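PDB 4FZL: bacteriocin from Pseudomonas syringae pv. tomato, which probably kills competing bacteria by degrading the cell-wall precursor lipid II, as a calcium-binding, phosphatase-like member of the colicin M family. Local coordinates for residues Q117-N122 and I226-S231; L112-Q117 and N159-T164. All blocks are in the same frame, centred on the assembly; numbering follows the deposited sequence. Where two conformers were deposited one is given.

Contact 1: residues Q117-N122 and I226-S231; sequences QNVGLN and IEIPGS. With EDO (1,2-ethanediol), chain H.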
loop_
_atom_site.group_PDB
_atom_site.type_symbol
_atom_site.label_atom_id
_atom_site.label_comp_id
_atom_site.label_asym_id
_atom_site.label_seq_id
_atom_site.Cartn_x
_atom_site.Cartn_y
_atom_site.Cartn_z
ATOM N N GLN A 117 2.161 5.934 8.710
ATOM C CA GLN A 117 1.245 7.026 8.555
ATOM C C GLN A 117 0.513 7.090 7.172
ATOM O O GLN A 117 -0.509 7.703 7.029
ATOM C CB GLN A 117 1.963 8.334 8.905
ATOM C CG GLN A 117 2.967 8.747 7.874
ATOM C CD GLN A 117 4.393 8.263 8.126
ATOM O OE1 GLN A 117 4.614 7.298 8.843
ATOM N NE2 GLN A 117 5.366 8.961 7.532
ATOM N N ASN A 118 1.051 6.350 6.183
ATOM C CA ASN A 118 0.454 6.250 4.873
ATOM C C ASN A 118 -0.604 5.162 4.738
ATOM O O ASN A 118 -1.369 5.191 3.758
ATOM C CB ASN A 118 1.476 6.028 3.777
ATOM C CG ASN A 118 2.458 7.190 3.603
ATOM O OD1 ASN A 118 2.373 8.183 4.314
ATOM N ND2 ASN A 118 3.466 7.003 2.718
ATOM N N VAL A 119 -0.727 4.299 5.727
ATOM C CA VAL A 119 -1.608 3.162 5.592
ATOM C C VAL A 119 -3.079 3.569 5.726
ATOM O O VAL A 119 -3.941 3.011 5.067
ATOM C CB VAL A 119 -1.224 2.111 6.636
ATOM C CG1 VAL A 119 -2.250 0.939 6.654
ATOM C CG2 VAL A 119 0.221 1.616 6.370
ATOM N N GLY A 120 -3.342 4.559 6.568
ATOM C CA GLY A 120 -4.742 4.986 6.818
ATOM C C GLY A 120 -5.424 4.361 8.015
ATOM O O GLY A 120 -6.667 4.233 8.040
ATOM N N LEU A 121 -4.611 3.867 8.925
ATOM C CA LEU A 121 -5.128 3.229 10.113
ATOM C C LEU A 121 -5.955 4.290 10.908
ATOM O O LEU A 121 -5.515 5.450 11.102
ATOM C CB LEU A 121 -3.991 2.686 10.975
ATOM C CG LEU A 121 -3.251 1.518 10.348
ATOM C CD1 LEU A 121 -2.050 1.222 11.175
ATOM C CD2 LEU A 121 -4.135 0.319 10.076
ATOM N N ASN A 122 -6.995 3.799 11.529
ATOM C CA ASN A 122 -7.801 4.579 12.465
ATOM C C ASN A 122 -8.274 3.614 13.576
ATOM O O ASN A 122 -9.428 3.251 13.671
ATOM C CB ASN A 122 -8.895 5.335 11.697
ATOM C CG ASN A 122 -9.652 6.291 12.573
ATOM O OD1 ASN A 122 -9.137 6.825 13.583
ATOM N ND2 ASN A 122 -10.862 6.626 12.124
ATOM N N ILE A 226 7.263 -6.143 3.255
ATOM C CA ILE A 226 6.822 -4.797 3.349
ATOM C C ILE A 226 7.141 -4.348 4.790
ATOM O O ILE A 226 6.572 -4.850 5.778
ATOM C CB ILE A 226 5.327 -4.605 2.997
ATOM C CG1 ILE A 226 5.059 -5.019 1.544
ATOM C CG2 ILE A 226 4.883 -3.141 3.188
ATOM C CD1 ILE A 226 3.686 -4.712 1.032
ATOM N N GLU A 227 8.019 -3.340 4.894
ATOM C CA GLU A 227 8.365 -2.723 6.169
ATOM C C GLU A 227 7.407 -1.625 6.450
ATOM O O GLU A 227 7.085 -0.866 5.527
ATOM C CB GLU A 227 9.804 -2.209 6.139
ATOM C CG GLU A 227 10.766 -3.306 5.867
ATOM C CD GLU A 227 12.226 -2.945 5.912
ATOM O OE1 GLU A 227 12.570 -1.778 6.094
ATOM O OE2 GLU A 227 13.019 -3.887 5.832
ATOM N N ILE A 228 6.922 -1.526 7.683
ATOM C CA ILE A 228 5.853 -0.594 8.014
ATOM C C ILE A 228 6.354 0.287 9.206
ATOM O O ILE A 228 5.914 0.121 10.336
ATOM C CB ILE A 228 4.536 -1.279 8.363
ATOM C CG1 ILE A 228 4.120 -2.239 7.309
ATOM C CG2 ILE A 228 3.473 -0.220 8.564
ATOM C CD1 ILE A 228 2.838 -3.060 7.611
ATOM N N PRO A 229 7.369 1.162 8.898
ATOM C CA PRO A 229 8.066 1.840 9.963
ATOM C C PRO A 229 7.260 2.978 10.551
ATOM O O PRO A 229 6.378 3.487 9.876
ATOM C CB PRO A 229 9.350 2.363 9.259
ATOM C CG PRO A 229 8.829 2.726 7.867
ATOM C CD PRO A 229 7.880 1.567 7.564
ATOM N N GLY A 230 7.612 3.397 11.790
ATOM C CA GLY A 230 7.074 4.588 12.411
ATOM C C GLY A 230 6.111 4.246 13.535
ATOM O O GLY A 230 5.780 3.113 13.775
ATOM N N SER A 231 5.589 5.264 14.161
ATOM C CA SER A 231 4.640 5.087 15.193
ATOM C C SER A 231 3.559 6.118 15.092
ATOM O O SER A 231 3.799 7.206 14.573
ATOM C CB SER A 231 5.382 5.105 16.538
ATOM O OG SER A 231 5.898 6.419 16.749
HETATM C C1 EDO H . -11.259 5.534 17.796
HETATM O O1 EDO H . -12.057 5.549 16.597
HETATM C C2 EDO H . -9.904 6.076 17.387
HETATM O O2 EDO H . -10.231 6.800 16.164
HETATM O O HOH W 1 7.085 6.193 9.117
#

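Contact 2: residues L112-Q117 and N159-T164; sequences LTFPIQ and NASWLT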
loop_
_atom_site.group_PDB
_atom_site.type_symbol
_atom_site.label_atom_id
_atom_site.label_comp_id
_atom_site.label_asym_id
_atom_site.label_seq_id
_atom_site.Cartn_x
_atom_site.Cartn_y
_atom_site.Cartn_z
ATOM N N LEU A 112 10.151 -3.302 0.444
ATOM C CA LEU A 112 9.460 -2.065 0.040
ATOM C C LEU A 112 9.075 -1.461 1.415
ATOM O O LEU A 112 8.884 -2.192 2.432
ATOM C CB LEU A 112 8.196 -2.508 -0.836
ATOM C CG LEU A 112 6.990 -1.778 -1.272
ATOM C CD1 LEU A 112 7.466 -0.681 -2.177
ATOM C CD2 LEU A 112 6.048 -2.601 -2.120
ATOM N N THR A 113 8.950 -0.144 1.469
ATOM C CA THR A 113 8.519 0.578 2.670
ATOM C C THR A 113 7.139 1.112 2.519
ATOM O O THR A 113 6.839 1.695 1.480
ATOM C CB THR A 113 9.504 1.685 3.025
ATOM O OG1 THR A 113 10.792 1.087 3.211
ATOM C CG2 THR A 113 9.048 2.466 4.252
ATOM N N PHE A 114 6.279 0.899 3.513
ATOM C CA PHE A 114 4.941 1.428 3.576
ATOM C C PHE A 114 4.850 2.210 4.885
ATOM O O PHE A 114 4.554 1.657 5.892
ATOM C CB PHE A 114 3.863 0.340 3.534
ATOM C CG PHE A 114 2.483 0.819 3.124
ATOM C CD1 PHE A 114 2.107 2.132 3.070
ATOM C CD2 PHE A 114 1.519 -0.083 2.819
ATOM C CE1 PHE A 114 0.859 2.518 2.675
ATOM C CE2 PHE A 114 0.238 0.278 2.487
ATOM C CZ PHE A 114 -0.091 1.605 2.418
ATOM N N PRO A 115 5.243 3.489 4.867
ATOM C CA PRO A 115 5.275 4.232 6.151
ATOM C C PRO A 115 3.947 4.100 6.920
ATOM O O PRO A 115 2.870 4.235 6.300
ATOM C CB PRO A 115 5.569 5.669 5.725
ATOM C CG PRO A 115 6.325 5.460 4.408
ATOM C CD PRO A 115 5.661 4.319 3.720
ATOM N N ILE A 116 4.018 3.888 8.229
ATOM C CA ILE A 116 2.755 3.593 8.937
ATOM C C ILE A 116 1.689 4.692 8.749
ATOM O O ILE A 116 0.494 4.405 8.719
ATOM C CB ILE A 116 3.073 3.245 10.440
ATOM C CG1 ILE A 116 1.917 2.509 11.108
ATOM C CG2 ILE A 116 3.433 4.516 11.247
ATOM C CD1 ILE A 116 2.241 1.870 12.458
ATOM N N GLN A 117 2.161 5.934 8.710
ATOM C CA GLN A 117 1.245 7.026 8.555
ATOM C C GLN A 117 0.513 7.090 7.172
ATOM O O GLN A 117 -0.509 7.703 7.029
ATOM C CB GLN A 117 1.963 8.334 8.905
ATOM C CG GLN A 117 2.967 8.747 7.874
ATOM C CD GLN A 117 4.393 8.263 8.126
ATOM O OE1 GLN A 117 4.614 7.298 8.843
ATOM N NE2 GLN A 117 5.366 8.961 7.532
ATOM N N ASN A 159 -10.214 -0.295 2.733
ATOM C CA ASN A 159 -10.230 -1.350 1.735
ATOM C C ASN A 159 -8.999 -1.251 0.839
ATOM O O ASN A 159 -8.316 -2.282 0.530
ATOM C CB ASN A 159 -11.431 -1.397 0.812
ATOM C CG ASN A 159 -11.178 -2.380 -0.309
ATOM O OD1 ASN A 159 -10.700 -2.003 -1.425
ATOM N ND2 ASN A 159 -11.305 -3.677 0.041
ATOM N N ALA A 160 -8.648 -0.042 0.427
ATOM C CA ALA A 160 -7.399 0.006 -0.383
ATOM C C ALA A 160 -6.118 -0.574 0.109
ATOM O O ALA A 160 -5.571 -1.412 -0.562
ATOM C CB ALA A 160 -7.146 1.386 -0.878
ATOM N N SER A 161 -5.624 -0.089 1.266
ATOM C CA SER A 161 -4.428 -0.614 1.947
ATOM C C SER A 161 -4.562 -2.129 2.165
ATOM O O SER A 161 -3.580 -2.900 2.222
ATOM C CB SER A 161 -4.146 0.111 3.279
ATOM O OG SER A 161 -3.734 1.458 2.928
ATOM N N TRP A 162 -5.800 -2.528 2.420
ATOM C CA TRP A 162 -6.080 -3.939 2.543
ATOM C C TRP A 162 -5.652 -4.720 1.301
ATOM O O TRP A 162 -5.244 -5.862 1.406
ATOM C CB TRP A 162 -7.564 -4.166 2.873
ATOM C CG TRP A 162 -7.918 -5.600 3.029
ATOM C CD1 TRP A 162 -7.723 -6.428 4.126
ATOM C CD2 TRP A 162 -8.542 -6.427 2.002
ATOM N NE1 TRP A 162 -8.141 -7.738 3.821
ATOM C CE2 TRP A 162 -8.665 -7.776 2.557
ATOM C CE3 TRP A 162 -8.977 -6.182 0.703
ATOM C CZ2 TRP A 162 -9.192 -8.831 1.814
ATOM C CZ3 TRP A 162 -9.530 -7.233 -0.014
ATOM C CH2 TRP A 162 -9.648 -8.523 0.528
ATOM N N LEU A 163 -5.833 -4.177 0.132
ATOM C CA LEU A 163 -5.455 -4.877 -1.094
ATOM C C LEU A 163 -3.989 -5.206 -1.101
ATOM O O LEU A 163 -3.565 -6.256 -1.633
ATOM C CB LEU A 163 -5.792 -4.016 -2.304
ATOM C CG LEU A 163 -7.255 -3.872 -2.674
ATOM C CD1 LEU A 163 -7.576 -2.842 -3.742
ATOM C CD2 LEU A 163 -7.901 -5.252 -2.939
ATOM N N THR A 164 -3.200 -4.347 -0.456
ATOM C CA THR A 164 -1.760 -4.505 -0.418
ATOM C C THR A 164 -1.323 -5.366 0.781
ATOM O O THR A 164 -0.459 -6.230 0.626
ATOM C CB THR A 164 -1.097 -3.120 -0.297
ATOM O OG1 THR A 164 -1.447 -2.323 -1.460
ATOM C CG2 THR A 164 0.389 -3.268 -0.118
#

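Contact 1: residues Q117-N122 and I226-S231
Val119 and Ile228 meet methyl to methyl, CG2 of Val119 lying 4.3 Å from CG2 of Ile228, a loose van der Waals touch between two buried side chains. Each touches through one branch. Val119 holds CG1 anti to its backbone N (chi1 173°), which leaves CG2 to face the other segment, while the longer CG1-CD1 arm of Ile228 lies farther from Val119 than its short methyl. At the outer margin Gln117 continues the contact with a polar link. Its side chain bends back at chi1 and chi2 so that the amide oxygen approaches the backbone of Pro229. OE1 of Gln117 and O of Pro229 are both acceptors and stand 4.3 Å apart, so a water bridges them: it donates to Gln117 OE1 at 2.7 Å and to Pro229 O at 2.9 Å. Both protons of the water are thereby used. Gly120, with a phi of 94°, takes the chain out of the short helix, and farther along OD1 of Asn122 accepts a hydrogen bond of 2.8 Å from O2 of an ethanediol that probably came from the crystallisation liquor. Helix 159-165 adjoins the methyl pair: its calcium ligand Leu165 packs on both Val119 and Ile228. Ile228 also rests on Ala192 of strand 184-197, the strand that carries the calcium ligand Asp195, and a backbone hydrogen bond between Pro229 and Ile116 ties the loop after strand 224-227 to the start of helix 116-119.

Contact 2: residues L112-Q117 and N159-T164
Beside the calcium site, the buried side of helix 159-165 meets Phe114, the residue that follows the short parallel strand 112-113; the metal ligand Leu165 is the last residue of that helix. Phe114 reaches across with its ring, and Ser161 and Thr164, three positions apart and so on one side of the helix, receive its far end. CZ of Phe114 comes within 3.7 Å of OG of Ser161, and CE2 of Phe114 lies 4.4 Å from CG2 of Thr164. With CG anti to the backbone N (chi1 -160°), the ring of Phe114 extends from the loop toward the helix. In Thr164 the torsion (chi1 -61°) turns OG1 anti to the carbonyl carbon; the methyl CG2 lies alongside the CE2 corner of the Phe114 ring, flank on, with OG1 of Thr164 farther from CE2, at 5.0 Å. Ser161 has nearly the same chi1, but there it is the hydroxyl that comes nearest the ring, and that hydroxyl is already engaged: it donates to the carbonyl O of Val119, in the short helix 116-119. The helix backbone is secured within the segment, N of Leu163 bonding to O of both Asn159 and Ala160, while Ser158 OG bonds to N of Ser161. Thr164 packs further on helix 96-106, and Phe114 and Thr164 both touch Ile226 of strand 224-227. The direct contact is van der Waals packing, with no hydrogen bond between the two segments. Ser161 OG, a buried polar atom at the ring, has its need met by Val119, which lets a hydroxyl sit against an aromatic carbon without an unmet donor and fixes where that hydroxyl points.

From the N terminus the chain passes strand 112-113 and Phe114, then helix 116-119, then strand 142-153 and helix 159-165, which ends at the calcium ligand Leu165. Contact 2 closes a loop of 41 residues, from 112-117 to helix 159-165; contact 1 closes a longer one of 103 residues, from 117-122 to the end of strand 224-227. The segments alternate along the chain, so the loops cross instead of nesting, and Gln117 belongs to both. Their centres are 7 Å apart, and a backbone bond from Phe114 N to Glu227 O (2.8 Å) joins them. Together they unite the edge of the mixed sheet, helix 116-119 and the helix that ends at the calcium ion.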